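Local coordinates for protein DR2417 (Deinococcus radiodurans, PDB 4XWW) that acts as a dimeric RNA exonuclease with zinc in its active site, probably working from the 5' end and helping to mature ribosomal RNA, at residues N431-N436 against S445-A450; E20-G25 against I67-E72. One frame throughout, in Å; residues are numbered along the deposited sequence.

Contact 2 comes first along the chain. It joins the first strand, 19-23, to the short helix 68-72 and closes a span that holds strands 34-39, 42-46 and 62-65. The chain then runs on through the beta-CASP domain before contact 1 opens. Contact 1 is local and pairs the two arms of the hairpin 433-438 and 441-447. The two contacts neither nest nor cross. They are in series, yet they meet in space. Strand 433-438 lies beside strand 19-23, with probable backbone hydrogen bonds between Gly432 and Pro23 and between Val435 and Val21. Together they fasten a late hairpin to the start of the metallo-beta-lactamase sheet.

Contact 1: N431-N436 against S445-A450; sequences NGDIVN and SGTVAA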
loop_
_atom_site.group_PDB
_atom_site.type_symbol
_atom_site.label_atom_id
_atom_site.label_comp_id
_atom_site.label_asym_id
_atom_site.label_seq_id
_atom_site.Cartn_x
_atom_site.Cartn_y
_atom_site.Cartn_z
ATOM N N ASN A 431 -24.137 -1.423 -2.331
ATOM C CA ASN A 431 -24.754 -0.097 -2.289
ATOM C C ASN A 431 -25.748 0.061 -3.432
ATOM O O ASN A 431 -25.468 -0.351 -4.561
ATOM C CB ASN A 431 -23.702 1.005 -2.374
ATOM C CG ASN A 431 -22.759 0.994 -1.219
ATOM O OD1 ASN A 431 -23.107 0.557 -0.121
ATOM N ND2 ASN A 431 -21.546 1.478 -1.444
ATOM N N GLY A 432 -26.894 0.671 -3.139
ATOM C CA GLY A 432 -27.961 0.844 -4.116
ATOM C C GLY A 432 -28.954 -0.304 -4.167
ATOM O O GLY A 432 -30.015 -0.170 -4.763
ATOM N N ASP A 433 -28.634 -1.426 -3.533
ATOM C CA ASP A 433 -29.578 -2.549 -3.520
ATOM C C ASP A 433 -30.840 -2.187 -2.749
ATOM O O ASP A 433 -30.773 -1.562 -1.681
ATOM C CB ASP A 433 -28.974 -3.800 -2.877
ATOM C CG ASP A 433 -28.059 -4.564 -3.800
ATOM O OD1 ASP A 433 -27.996 -4.243 -5.006
ATOM O OD2 ASP A 433 -27.416 -5.511 -3.304
ATOM N N ILE A 434 -31.989 -2.588 -3.280
ATOM C CA ILE A 434 -33.216 -2.549 -2.501
ATOM C C ILE A 434 -33.401 -3.927 -1.888
ATOM O O ILE A 434 -33.682 -4.896 -2.594
ATOM C CB ILE A 434 -34.459 -2.181 -3.351
ATOM C CG1 ILE A 434 -34.228 -0.876 -4.107
ATOM C CG2 ILE A 434 -35.677 -2.071 -2.463
ATOM C CD1 ILE A 434 -35.207 -0.653 -5.236
ATOM N N VAL A 435 -33.200 -4.037 -0.582
ATOM C CA VAL A 435 -33.379 -5.324 0.064
ATOM C C VAL A 435 -34.781 -5.372 0.658
ATOM O O VAL A 435 -35.118 -4.601 1.563
ATOM C CB VAL A 435 -32.319 -5.578 1.151
ATOM C CG1 VAL A 435 -32.514 -6.962 1.765
ATOM C CG2 VAL A 435 -30.906 -5.451 0.553
ATOM N N ASN A 436 -35.615 -6.262 0.130
ATOM C CA ASN A 436 -36.982 -6.363 0.622
ATOM C C ASN A 436 -37.100 -7.310 1.791
ATOM O O ASN A 436 -36.629 -8.438 1.742
ATOM C CB ASN A 436 -37.924 -6.794 -0.495
ATOM C CG ASN A 436 -38.543 -5.618 -1.192
ATOM O OD1 ASN A 436 -37.959 -5.055 -2.111
ATOM N ND2 ASN A 436 -39.712 -5.209 -0.730
ATOM N N SER A 445 -34.777 -6.703 -4.617
ATOM C CA SER A 445 -35.890 -6.535 -5.551
ATOM C C SER A 445 -35.651 -5.490 -6.638
ATOM O O SER A 445 -36.500 -5.281 -7.501
ATOM C CB SER A 445 -37.154 -6.172 -4.785
ATOM O OG SER A 445 -37.017 -4.922 -4.124
ATOM N N GLY A 446 -34.499 -4.834 -6.595
ATOM C CA GLY A 446 -34.190 -3.797 -7.561
ATOM C C GLY A 446 -33.022 -2.977 -7.059
ATOM O O GLY A 446 -32.458 -3.290 -6.015
ATOM N N THR A 447 -32.657 -1.933 -7.798
ATOM C CA THR A 447 -31.550 -1.070 -7.393
ATOM C C THR A 447 -31.974 0.387 -7.508
ATOM O O THR A 447 -32.924 0.711 -8.219
ATOM C CB THR A 447 -30.256 -1.326 -8.234
ATOM O OG1 THR A 447 -30.496 -1.062 -9.619
ATOM C CG2 THR A 447 -29.788 -2.756 -8.077
ATOM N N VAL A 448 -31.289 1.253 -6.768
ATOM C CA VAL A 448 -31.486 2.696 -6.857
ATOM C C VAL A 448 -30.129 3.332 -7.136
ATOM O O VAL A 448 -29.103 2.676 -6.992
ATOM C CB VAL A 448 -32.095 3.291 -5.565
ATOM C CG1 VAL A 448 -33.387 2.584 -5.217
ATOM C CG2 VAL A 448 -31.100 3.202 -4.406
ATOM N N ALA A 449 -30.126 4.597 -7.544
ATOM C CA ALA A 449 -28.873 5.293 -7.798
ATOM C C ALA A 449 -28.036 5.340 -6.526
ATOM O O ALA A 449 -28.523 5.701 -5.450
ATOM C CB ALA A 449 -29.131 6.694 -8.316
ATOM N N ALA A 450 -26.777 4.955 -6.654
ATOM C CA ALA A 450 -25.856 4.961 -5.531
ATOM C C ALA A 450 -24.450 5.144 -6.056
ATOM O O ALA A 450 -24.197 4.900 -7.228
ATOM C CB ALA A 450 -25.965 3.674 -4.730
#
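The flat carboxylate of Asp433 meets the side chain of Thr447 obliquely. Asp433 OD1 of the carboxylate lies 3.9 Å from the methyl Thr447 CG2. Its other oxygen, OD2, is taken by the backbone N of Lys430. Three backbone hydrogen bonds join the segments. Val448 N reaches Gly432 O at 2.8 Å. Ile434 N lies 2.9 Å from Gly446 O. A third bond joins Ser445 N to Ile434 O over 2.9 Å. Gly432 O also receives a CA-H...O contact from Thr447 CA at 3.2 Å. Residues 433-436 and 445-447 belong to the two arms of an antiparallel beta hairpin, with Asp433 and Thr447 as a non-hydrogen-bonded pair. Past Thr447 the chain runs on as loop or turn, as it does ahead of Asp433. Strand 441-447 is the outermost strand at this end of the metallo-beta-lactamase sheet within the chain. On the face opposite Asp433 and Thr447, Ile434 carries the apolar contact. Its CG1 stands beside the backbone N (chi1 -54°), which brings Ile434 CD1 to within 3.7 Å of Val448 CG1. These two side chains cross at about a right angle. Val448 CG2 sits over the backbone of Gly432. Ala450 CB presses on the same glycine, 3.5 Å from Gly432 CA.

Contact 2: E20-G25 against I67-E72; sequences EVIPLG and IDYLLE
Ile22 and Tyr69 cross at about a right angle, the isoleucine branch ending at the hydroxyl end of the ring. Ile22 CD1 lies 3.3 Å from Tyr69 OH and 3.5 Å from Tyr69 CZ. It approaches the ring obliquely. With Tyr69 CG anti to the backbone N (chi1 -178°), the ring is carried off the helix and its hydroxyl end meets Ile22 CD1. Glu20 comes to the same hydroxyl obliquely, its carboxylate plane turned 54° from the ring. The two do not bond directly. A water spans the gap. It donates to Glu20 OE1 over 2.6 Å. The water lies at the edge of the ring, in its plane, and is hydrogen-bonded to Tyr69 OH at 2.5 Å. The polar end of the tyrosine is thus tied to the strand while its ring packs on apolar atoms. Further along, Leu24 divides its two methyls between neighbouring helix residues. Leu24 CD1 is 3.9 Å from Leu70 CG, and Leu24 CD2 is 4.3 Å from Tyr69 CB. Leu24 and Gly25 form a classic beta bulge opposite Ile34, where the chain turns a corner. Val448 packs against Ile22, Leu24 and Tyr69, and the ring of His73 meets that of Tyr69. Helix 68-72 lies against the sheet, with Tyr69 touching Ile43 of strand 42-46 and Arg38 of strand 34-39, the neighbour of strand 19-23.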
loop_
_atom_site.group_PDB
_atom_site.type_symbol
_atom_site.label_atom_id
_atom_site.label_comp_id
_atom_site.label_asym_id
_atom_site.label_seq_id
_atom_site.Cartn_x
_atom_site.Cartn_y
_atom_site.Cartn_z
ATOM N N GLU A 20 -38.122 -1.823 3.072
ATOM C CA GLU A 20 -36.974 -1.805 2.172
ATOM C C GLU A 20 -35.792 -1.349 2.986
ATOM O O GLU A 20 -35.862 -0.322 3.663
ATOM C CB GLU A 20 -37.192 -0.877 0.975
ATOM C CG GLU A 20 -38.423 -1.241 0.134
ATOM C CD GLU A 20 -38.702 -0.239 -0.970
ATOM O OE1 GLU A 20 -38.285 0.933 -0.855
ATOM O OE2 GLU A 20 -39.355 -0.628 -1.955
ATOM N N VAL A 21 -34.738 -2.145 2.955
ATOM C CA VAL A 21 -33.461 -1.736 3.505
ATOM C C VAL A 21 -32.603 -1.349 2.306
ATOM O O VAL A 21 -32.327 -2.187 1.451
ATOM C CB VAL A 21 -32.794 -2.857 4.312
ATOM C CG1 VAL A 21 -31.460 -2.372 4.915
ATOM C CG2 VAL A 21 -33.705 -3.341 5.408
ATOM N N ILE A 22 -32.243 -0.075 2.204
ATOM C CA ILE A 22 -31.520 0.410 1.034
ATOM C C ILE A 22 -30.191 1.025 1.468
ATOM O O ILE A 22 -30.133 2.202 1.815
ATOM C CB ILE A 22 -32.371 1.449 0.254
ATOM C CG1 ILE A 22 -33.787 0.899 0.006
ATOM C CG2 ILE A 22 -31.674 1.842 -1.047
ATOM C CD1 ILE A 22 -34.765 1.913 -0.595
ATOM N N PRO A 23 -29.125 0.216 1.486
ATOM C CA PRO A 23 -27.788 0.764 1.762
ATOM C C PRO A 23 -27.372 1.739 0.672
ATOM O O PRO A 23 -27.452 1.381 -0.505
ATOM C CB PRO A 23 -26.891 -0.472 1.768
ATOM C CG PRO A 23 -27.606 -1.472 0.936
ATOM C CD PRO A 23 -29.075 -1.226 1.184
ATOM N N LEU A 24 -26.975 2.955 1.041
ATOM C CA LEU A 24 -26.469 3.900 0.045
ATOM C C LEU A 24 -24.955 4.014 0.129
ATOM O O LEU A 24 -24.319 4.594 -0.748
ATOM C CB LEU A 24 -27.115 5.282 0.203
ATOM C CG LEU A 24 -28.606 5.366 -0.155
ATOM C CD1 LEU A 24 -29.170 6.801 0.041
ATOM C CD2 LEU A 24 -28.877 4.851 -1.590
ATOM N N GLY A 25 -24.378 3.462 1.189
ATOM C CA GLY A 25 -22.936 3.469 1.350
ATOM C C GLY A 25 -22.596 2.541 2.492
ATOM O O GLY A 25 -23.439 2.304 3.350
ATOM N N ILE A 67 -26.590 10.943 -3.054
ATOM C CA ILE A 67 -27.851 10.933 -2.316
ATOM C C ILE A 67 -29.040 11.186 -3.226
ATOM O O ILE A 67 -30.095 11.643 -2.759
ATOM C CB ILE A 67 -27.861 11.965 -1.163
ATOM C CG1 ILE A 67 -27.592 13.377 -1.683
ATOM C CG2 ILE A 67 -26.875 11.552 -0.063
ATOM C CD1 ILE A 67 -27.951 14.470 -0.677
ATOM N N ASP A 68 -28.879 10.871 -4.514
ATOM C CA ASP A 68 -29.979 10.965 -5.482
ATOM C C ASP A 68 -31.279 10.414 -4.911
ATOM O O ASP A 68 -32.343 11.022 -5.066
ATOM C CB ASP A 68 -29.658 10.202 -6.769
ATOM C CG ASP A 68 -28.367 10.649 -7.415
ATOM O OD1 ASP A 68 -27.370 10.840 -6.690
ATOM O OD2 ASP A 68 -28.345 10.799 -8.656
ATOM N N TYR A 69 -31.193 9.258 -4.259
ATOM C CA TYR A 69 -32.393 8.620 -3.721
ATOM C C TYR A 69 -33.086 9.497 -2.680
ATOM O O TYR A 69 -34.307 9.656 -2.715
ATOM C CB TYR A 69 -32.061 7.256 -3.111
ATOM C CG TYR A 69 -33.285 6.532 -2.585
ATOM C CD1 TYR A 69 -34.069 5.746 -3.420
ATOM C CD2 TYR A 69 -33.661 6.648 -1.256
ATOM C CE1 TYR A 69 -35.197 5.094 -2.935
ATOM C CE2 TYR A 69 -34.757 5.999 -0.766
ATOM C CZ TYR A 69 -35.525 5.221 -1.601
ATOM O OH TYR A 69 -36.644 4.590 -1.091
ATOM N N LEU A 70 -32.308 10.058 -1.757
ATOM C CA LEU A 70 -32.861 10.894 -0.689
ATOM C C LEU A 70 -33.459 12.181 -1.225
ATOM O O LEU A 70 -34.461 12.672 -0.702
ATOM C CB LEU A 70 -31.783 11.210 0.358
ATOM C CG LEU A 70 -31.222 9.978 1.070
ATOM C CD1 LEU A 70 -30.187 10.351 2.126
ATOM C CD2 LEU A 70 -32.363 9.225 1.697
ATOM N N LEU A 71 -32.851 12.731 -2.273
ATOM C CA LEU A 71 -33.392 13.922 -2.916
ATOM C C LEU A 71 -34.743 13.634 -3.542
ATOM O O LEU A 71 -35.657 14.445 -3.450
ATOM C CB LEU A 71 -32.421 14.448 -3.974
ATOM C CG LEU A 71 -31.090 14.928 -3.398
ATOM C CD1 LEU A 71 -30.063 15.109 -4.503
ATOM C CD2 LEU A 71 -31.299 16.238 -2.645
ATOM N N GLU A 72 -34.866 12.479 -4.183
ATOM C CA GLU A 72 -36.115 12.126 -4.835
ATOM C C GLU A 72 -37.236 11.987 -3.814
ATOM O O GLU A 72 -38.388 12.316 -4.092
ATOM C CB GLU A 72 -35.971 10.826 -5.631
ATOM C CG GLU A 72 -37.298 10.313 -6.171
ATOM C CD GLU A 72 -37.154 9.090 -7.050
ATOM O OE1 GLU A 72 -36.031 8.833 -7.532
ATOM O OE2 GLU A 72 -38.170 8.391 -7.263
HETATM O O HOH W 1 -37.871 2.903 -2.463
#